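Eukaryotic Translation Initiation 4E (Schistosoma mansoni, PDB 3HXI) binds the 7-methylguanosine cap of mRNA and, on a separate surface, a 4E-BP peptide, as expected of a cap-dependent translation initiation factor. Local coordinates at residues D97-E102 against S133-W138; S110-D113 against E117-Q120. All coordinates share one frame; numbering follows the deposited sequence.

Contact 1. Residues D97-E102 against S133-W138; sequences DFLWDE and SKLSVW. With GTG (7-methyl-guanosine-5'-triphosphate-5'-guanosine), chain C.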
# COMPACT_ATOMS: atom_id res chain seq x y z
N ASP A 97 -7.22 -6.84 8.76
CA ASP A 97 -8.29 -6.69 7.76
C ASP A 97 -8.75 -5.23 7.68
O ASP A 97 -8.89 -4.69 6.59
CB ASP A 97 -9.49 -7.56 8.11
CG ASP A 97 -9.24 -9.04 7.86
OD1 ASP A 97 -8.27 -9.39 7.16
OD2 ASP A 97 -10.05 -9.85 8.36
N PHE A 98 -8.98 -4.61 8.85
CA PHE A 98 -9.33 -3.17 8.97
C PHE A 98 -8.21 -2.30 8.39
O PHE A 98 -8.47 -1.41 7.56
CB PHE A 98 -9.60 -2.82 10.45
CG PHE A 98 -9.84 -1.35 10.70
CD1 PHE A 98 -11.10 -0.78 10.48
CD2 PHE A 98 -8.79 -0.53 11.14
CE1 PHE A 98 -11.32 0.59 10.70
CE2 PHE A 98 -8.99 0.83 11.37
CZ PHE A 98 -10.25 1.40 11.15
N LEU A 99 -6.97 -2.55 8.82
CA LEU A 99 -5.83 -1.75 8.35
C LEU A 99 -5.72 -1.77 6.82
O LEU A 99 -5.58 -0.73 6.19
CB LEU A 99 -4.50 -2.25 8.93
CG LEU A 99 -4.26 -2.04 10.43
CD1 LEU A 99 -2.90 -2.61 10.83
CD2 LEU A 99 -4.35 -0.55 10.82
N TRP A 100 -5.78 -2.96 6.26
CA TRP A 100 -5.67 -3.13 4.79
C TRP A 100 -6.83 -2.49 4.07
O TRP A 100 -6.63 -1.74 3.13
CB TRP A 100 -5.56 -4.60 4.43
CG TRP A 100 -5.13 -4.91 3.02
CD1 TRP A 100 -5.77 -5.74 2.16
CD2 TRP A 100 -3.96 -4.43 2.33
NE1 TRP A 100 -5.07 -5.82 0.96
CE2 TRP A 100 -3.96 -5.02 1.04
CE3 TRP A 100 -2.91 -3.56 2.67
CZ2 TRP A 100 -2.95 -4.76 0.08
CZ3 TRP A 100 -1.90 -3.30 1.71
CH2 TRP A 100 -1.94 -3.90 0.43
N ASP A 101 -8.06 -2.79 4.50
CA ASP A 101 -9.23 -2.18 3.86
C ASP A 101 -9.25 -0.65 3.94
O ASP A 101 -9.56 0.00 2.97
CB ASP A 101 -10.54 -2.72 4.45
CG ASP A 101 -10.78 -4.19 4.10
OD1 ASP A 101 -10.07 -4.76 3.23
OD2 ASP A 101 -11.72 -4.78 4.71
N GLU A 102 -8.92 -0.08 5.11
CA GLU A 102 -8.89 1.38 5.25
C GLU A 102 -7.80 1.98 4.37
O GLU A 102 -7.98 3.05 3.75
CB GLU A 102 -8.63 1.79 6.71
CG GLU A 102 -9.78 1.46 7.67
CD GLU A 102 -11.10 2.09 7.23
OE1 GLU A 102 -11.14 3.29 6.87
OE2 GLU A 102 -12.12 1.39 7.30
N SER A 133 3.90 -8.01 11.60
CA SER A 133 3.48 -7.76 10.23
C SER A 133 3.72 -6.29 9.89
O SER A 133 3.98 -5.47 10.79
CB SER A 133 1.99 -8.16 10.04
OG SER A 133 1.79 -9.56 10.24
N LYS A 134 3.71 -5.97 8.60
CA LYS A 134 4.04 -4.64 8.14
C LYS A 134 3.07 -4.23 7.04
O LYS A 134 2.72 -5.04 6.18
CB LYS A 134 5.46 -4.60 7.58
CG LYS A 134 6.56 -4.91 8.61
CD LYS A 134 7.90 -5.02 7.94
CE LYS A 134 8.08 -6.39 7.24
NZ LYS A 134 9.52 -6.65 6.93
N LEU A 135 2.62 -2.98 7.08
CA LEU A 135 1.91 -2.39 5.94
C LEU A 135 2.77 -1.23 5.47
O LEU A 135 3.40 -0.57 6.30
CB LEU A 135 0.54 -1.86 6.35
CG LEU A 135 -0.69 -2.78 6.35
CD1 LEU A 135 -0.70 -3.66 7.62
CD2 LEU A 135 -1.99 -1.96 6.30
N SER A 136 2.78 -0.98 4.17
CA SER A 136 3.64 0.06 3.61
C SER A 136 2.85 0.80 2.54
O SER A 136 2.00 0.21 1.89
CB SER A 136 4.86 -0.56 2.94
OG SER A 136 5.78 -1.05 3.90
N VAL A 137 3.16 2.08 2.36
CA VAL A 137 2.70 2.81 1.19
C VAL A 137 3.94 3.35 0.50
O VAL A 137 4.73 4.07 1.11
CB VAL A 137 1.78 3.97 1.56
CG1 VAL A 137 1.54 4.87 0.33
CG2 VAL A 137 0.48 3.46 2.14
N TRP A 138 4.08 3.01 -0.77
CA TRP A 138 5.23 3.41 -1.58
C TRP A 138 4.90 4.70 -2.31
O TRP A 138 3.82 4.83 -2.90
CB TRP A 138 5.48 2.30 -2.61
CG TRP A 138 6.14 1.06 -2.05
CD1 TRP A 138 5.99 0.52 -0.79
CD2 TRP A 138 7.02 0.20 -2.76
NE1 TRP A 138 6.75 -0.64 -0.69
CE2 TRP A 138 7.39 -0.85 -1.88
CE3 TRP A 138 7.53 0.20 -4.07
CZ2 TRP A 138 8.28 -1.87 -2.26
CZ3 TRP A 138 8.41 -0.80 -4.45
CH2 TRP A 138 8.76 -1.84 -3.55
PA GTG C . 11.03 -8.06 2.57
O1A GTG C . 10.13 -9.24 2.30
O2A GTG C . 10.54 -6.64 2.46
O3A GTG C . 11.80 -8.19 3.97
PB GTG C . 11.53 -9.17 5.19
O1B GTG C . 10.09 -9.11 5.65
O2B GTG C . 12.65 -8.88 6.19
O3B GTG C . 11.88 -10.58 4.51
N9A GTG C . 13.09 -7.49 -2.35
C8A GTG C . 12.08 -6.86 -1.73
N7A GTG C . 11.58 -5.93 -2.56
C7X GTG C . 10.44 -5.04 -2.21
C5A GTG C . 12.28 -5.98 -3.70
C6A GTG C . 12.19 -5.23 -4.88
O6A GTG C . 11.34 -4.33 -5.05
N1A GTG C . 13.08 -5.51 -5.87
C2A GTG C . 14.02 -6.49 -5.70
N2A GTG C . 14.91 -6.79 -6.66
N3A GTG C . 14.10 -7.21 -4.55
C4A GTG C . 13.23 -6.96 -3.56
O5D GTG C . 12.22 -8.19 1.53
C5D GTG C . 13.00 -9.38 1.51
C4D GTG C . 13.98 -9.31 0.36
O4D GTG C . 13.25 -9.35 -0.86
C3D GTG C . 14.78 -8.02 0.30
O3D GTG C . 15.90 -8.07 1.19
C2D GTG C . 15.18 -7.98 -1.15
O2D GTG C . 16.31 -8.84 -1.37
C1D GTG C . 13.96 -8.58 -1.83
PG GTG C . 11.65 -12.05 5.13
O1G GTG C . 10.62 -12.07 6.22
O2G GTG C . 13.01 -12.68 5.37
O5E GTG C . 11.02 -12.77 3.84
C5E GTG C . 9.69 -12.47 3.43
C4E GTG C . 9.31 -13.35 2.25
O4E GTG C . 10.16 -13.03 1.15
C3E GTG C . 9.51 -14.82 2.53
O3E GTG C . 8.57 -15.54 1.70
C2E GTG C . 10.91 -15.12 2.00
O2E GTG C . 11.09 -16.49 1.63
C1E GTG C . 10.94 -14.19 0.80
N9B GTG C . 12.26 -13.68 0.36
C8B GTG C . 12.96 -12.91 1.36
N7B GTG C . 14.16 -12.53 0.62
C5B GTG C . 14.06 -13.02 -0.65
C6B GTG C . 14.93 -12.96 -1.84
O6B GTG C . 16.02 -12.32 -1.73
N1B GTG C . 14.53 -13.61 -2.97
C2B GTG C . 13.33 -14.29 -3.03
N2B GTG C . 12.94 -14.92 -4.17
N3B GTG C . 12.49 -14.38 -1.98
C4B GTG C . 12.80 -13.77 -0.82
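Helix 96-108 packs on the back of the cap-binding antiparallel sheet of eIF4E, where Leu-99 and Trp-100 meet Leu-135 of strand 134-139. The side chains meet through apolar atoms, with no hydrogen bond across the contact. Methyl CD2 of Leu-135 carries most of it, lying 3.6 Å from Leu-99 CB; its other methyl, CD1, is 4.0 Å from CD1 of Leu-99. The CD2 methyl also reaches the edge of the Trp-100 indole, 4.1 Å from CE3 and close to the ring plane. A chi1 of -167°, which places CG across from the backbone N, turns the Trp-100 indole toward the strand, and its NE1 is hydrogen-bonded to Tyr-18 OH.

Side chains of this strand alternate between the helix-covered side of the curved eIF4E sheet and the side that holds the cap. Leu-135 faces the helix, whereas its neighbour Lys-134 extends to the cap analogue, NZ donating to O1B of GTG at 2.8 Å. Farther along, the Trp-138 ring meets the cap's N7-methyl carbon C7X edge-on and in plane, CZ2 to C7X being 3.8 Å. On the same helix as Leu-99, Asp-101 and Glu-102 form salt bridges to basic side chains of the bound peptide.

Contact 2. Residues S110-D113 against E117-Q120; sequences SDWD and EDRQ
Glu-117, the first residue of 117-120, meets Trp-112 through aliphatic carbon: CB lies 3.7 Å from Trp-112 CB, and the two side chains cross with the carboxylate and indole planes 57° apart. Beyond CG the chain is extended, which carries the carboxylate alongside Trp-112 CB toward the backbone N of Asp-113. There water 2 bridges the segments, accepting from Asp-113 N at 2.9 Å and donating to Glu-117 OE2 at 2.7 Å. The same OE2 is hydrogen-bonded to Ser-150, while OE1 is bonded to Thr-114 OG1, so both carboxylate oxygens are tethered. The carboxylate of Asp-113 has its own partner, a salt bridge to Arg-154.

Asp-118 comes next and makes the direct polar link. Its CG stands opposite the backbone N (chi1 -180°), which brings the carboxylate to Ser-110. Ser-110 OG donates to Asp-118 OD1 at 2.6 Å, approaching from above the carboxylate, 61° out of its plane. Water 1 is a second donor to OD1: lying at the indole edge, it accepts from Trp-112 NE1 at 2.8 Å and donates to Asp-118 OD1 at 3.1 Å. Carbon contacts accompany these bonds, with Trp-112 CD1 4.0 Å from Asp-118 CA. The indole also packs on Leu-106 and Leu-107 of helix 96-108 and Ile-151 of helix 145-159.

The bound peptide reaches this turn too: one of its basic side chains is hydrogen-bonded to Ser-110 OG, and another such bond uses the carbonyl O of Trp-112. Ser-110, with positive phi and two bonds back into the last helical turn, forms a Schellman motif at the end of helix 96-108, and the tight turn that follows leads into the short helix 115-120 at the peptide-binding surface of eIF4E.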
# COMPACT_ATOMS: atom_id res chain seq x y z
N SER A 110 -8.65 7.94 -3.59
CA SER A 110 -7.80 9.14 -3.66
C SER A 110 -8.23 10.20 -2.64
O SER A 110 -8.37 11.38 -2.98
CB SER A 110 -7.80 9.74 -5.08
OG SER A 110 -6.79 10.74 -5.22
N ASP A 111 -8.41 9.79 -1.39
CA ASP A 111 -8.98 10.69 -0.38
C ASP A 111 -7.90 11.52 0.33
O ASP A 111 -7.82 11.54 1.56
CB ASP A 111 -9.89 9.95 0.62
CG ASP A 111 -10.86 10.89 1.32
OD1 ASP A 111 -11.11 11.98 0.75
OD2 ASP A 111 -11.35 10.56 2.41
N TRP A 112 -7.07 12.17 -0.48
CA TRP A 112 -5.99 13.05 -0.04
C TRP A 112 -6.51 14.45 -0.24
O TRP A 112 -7.33 14.67 -1.12
CB TRP A 112 -4.74 12.86 -0.93
CG TRP A 112 -4.36 11.42 -1.09
CD1 TRP A 112 -4.63 10.61 -2.16
CD2 TRP A 112 -3.68 10.60 -0.13
NE1 TRP A 112 -4.14 9.35 -1.94
CE2 TRP A 112 -3.56 9.31 -0.70
CE3 TRP A 112 -3.15 10.84 1.14
CZ2 TRP A 112 -2.94 8.24 -0.03
CZ3 TRP A 112 -2.54 9.77 1.82
CH2 TRP A 112 -2.42 8.49 1.22
N ASP A 113 -6.01 15.39 0.55
CA ASP A 113 -6.45 16.78 0.43
C ASP A 113 -6.15 17.39 -0.95
O ASP A 113 -7.00 18.12 -1.50
CB ASP A 113 -5.88 17.63 1.57
CG ASP A 113 -6.53 17.32 2.93
OD1 ASP A 113 -7.65 16.77 2.98
OD2 ASP A 113 -5.91 17.66 3.97
N GLU A 117 -0.57 15.20 -3.53
CA GLU A 117 -0.39 13.99 -2.71
C GLU A 117 -0.72 12.73 -3.50
O GLU A 117 -0.01 11.73 -3.41
CB GLU A 117 -1.23 14.05 -1.45
CG GLU A 117 -0.73 15.07 -0.43
CD GLU A 117 -1.77 15.37 0.62
OE1 GLU A 117 -2.66 16.20 0.35
OE2 GLU A 117 -1.70 14.76 1.73
N ASP A 118 -1.81 12.77 -4.27
CA ASP A 118 -2.19 11.63 -5.10
C ASP A 118 -1.11 11.29 -6.11
O ASP A 118 -0.86 10.10 -6.41
CB ASP A 118 -3.52 11.92 -5.80
CG ASP A 118 -3.98 10.76 -6.66
OD1 ASP A 118 -4.57 9.81 -6.13
OD2 ASP A 118 -3.75 10.82 -7.88
N ARG A 119 -0.48 12.33 -6.66
CA ARG A 119 0.61 12.16 -7.62
C ARG A 119 1.80 11.40 -7.03
O ARG A 119 2.53 10.73 -7.76
CB ARG A 119 1.05 13.51 -8.19
CG ARG A 119 -0.04 14.20 -9.04
CD ARG A 119 0.50 15.41 -9.82
NE ARG A 119 0.64 16.61 -8.98
CZ ARG A 119 -0.21 17.63 -9.00
NH1 ARG A 119 -0.03 18.67 -8.21
NH2 ARG A 119 -1.25 17.62 -9.82
N GLN A 120 2.00 11.51 -5.72
CA GLN A 120 3.13 10.84 -5.06
C GLN A 120 2.89 9.35 -4.93
O GLN A 120 3.84 8.57 -4.82
CB GLN A 120 3.38 11.42 -3.66
CG GLN A 120 4.20 12.68 -3.60
CD GLN A 120 5.58 12.48 -4.21
OE1 GLN A 120 6.39 11.67 -3.74
NE2 GLN A 120 5.83 13.20 -5.29
O HOH W 1 -4.29 7.52 -4.10
O HOH W 2 -4.23 14.51 2.68

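Overall arrangement
From the N terminus, strands 11-21, 33-41 and 63-68 and then strand 84-89 precede helix 96-108, where contact 1 begins. Contact 1 closes a long loop, with 30 residues between 97-102 and 133-138, and ties that helix to a central strand of the sheet. Contact 2 lies wholly within this loop: it closes a much shorter one, three residues between 110-113 and 117-120, joining the loop that follows helix 96-108 to helix 115-120. Strand 121-127 then leads into strand 134-139, its antiparallel neighbour. The centres of the two contacts lie about 17 Å apart and the contacts do not touch, but both carry residues that meet the bound peptide, and contact 1 also reaches the cap.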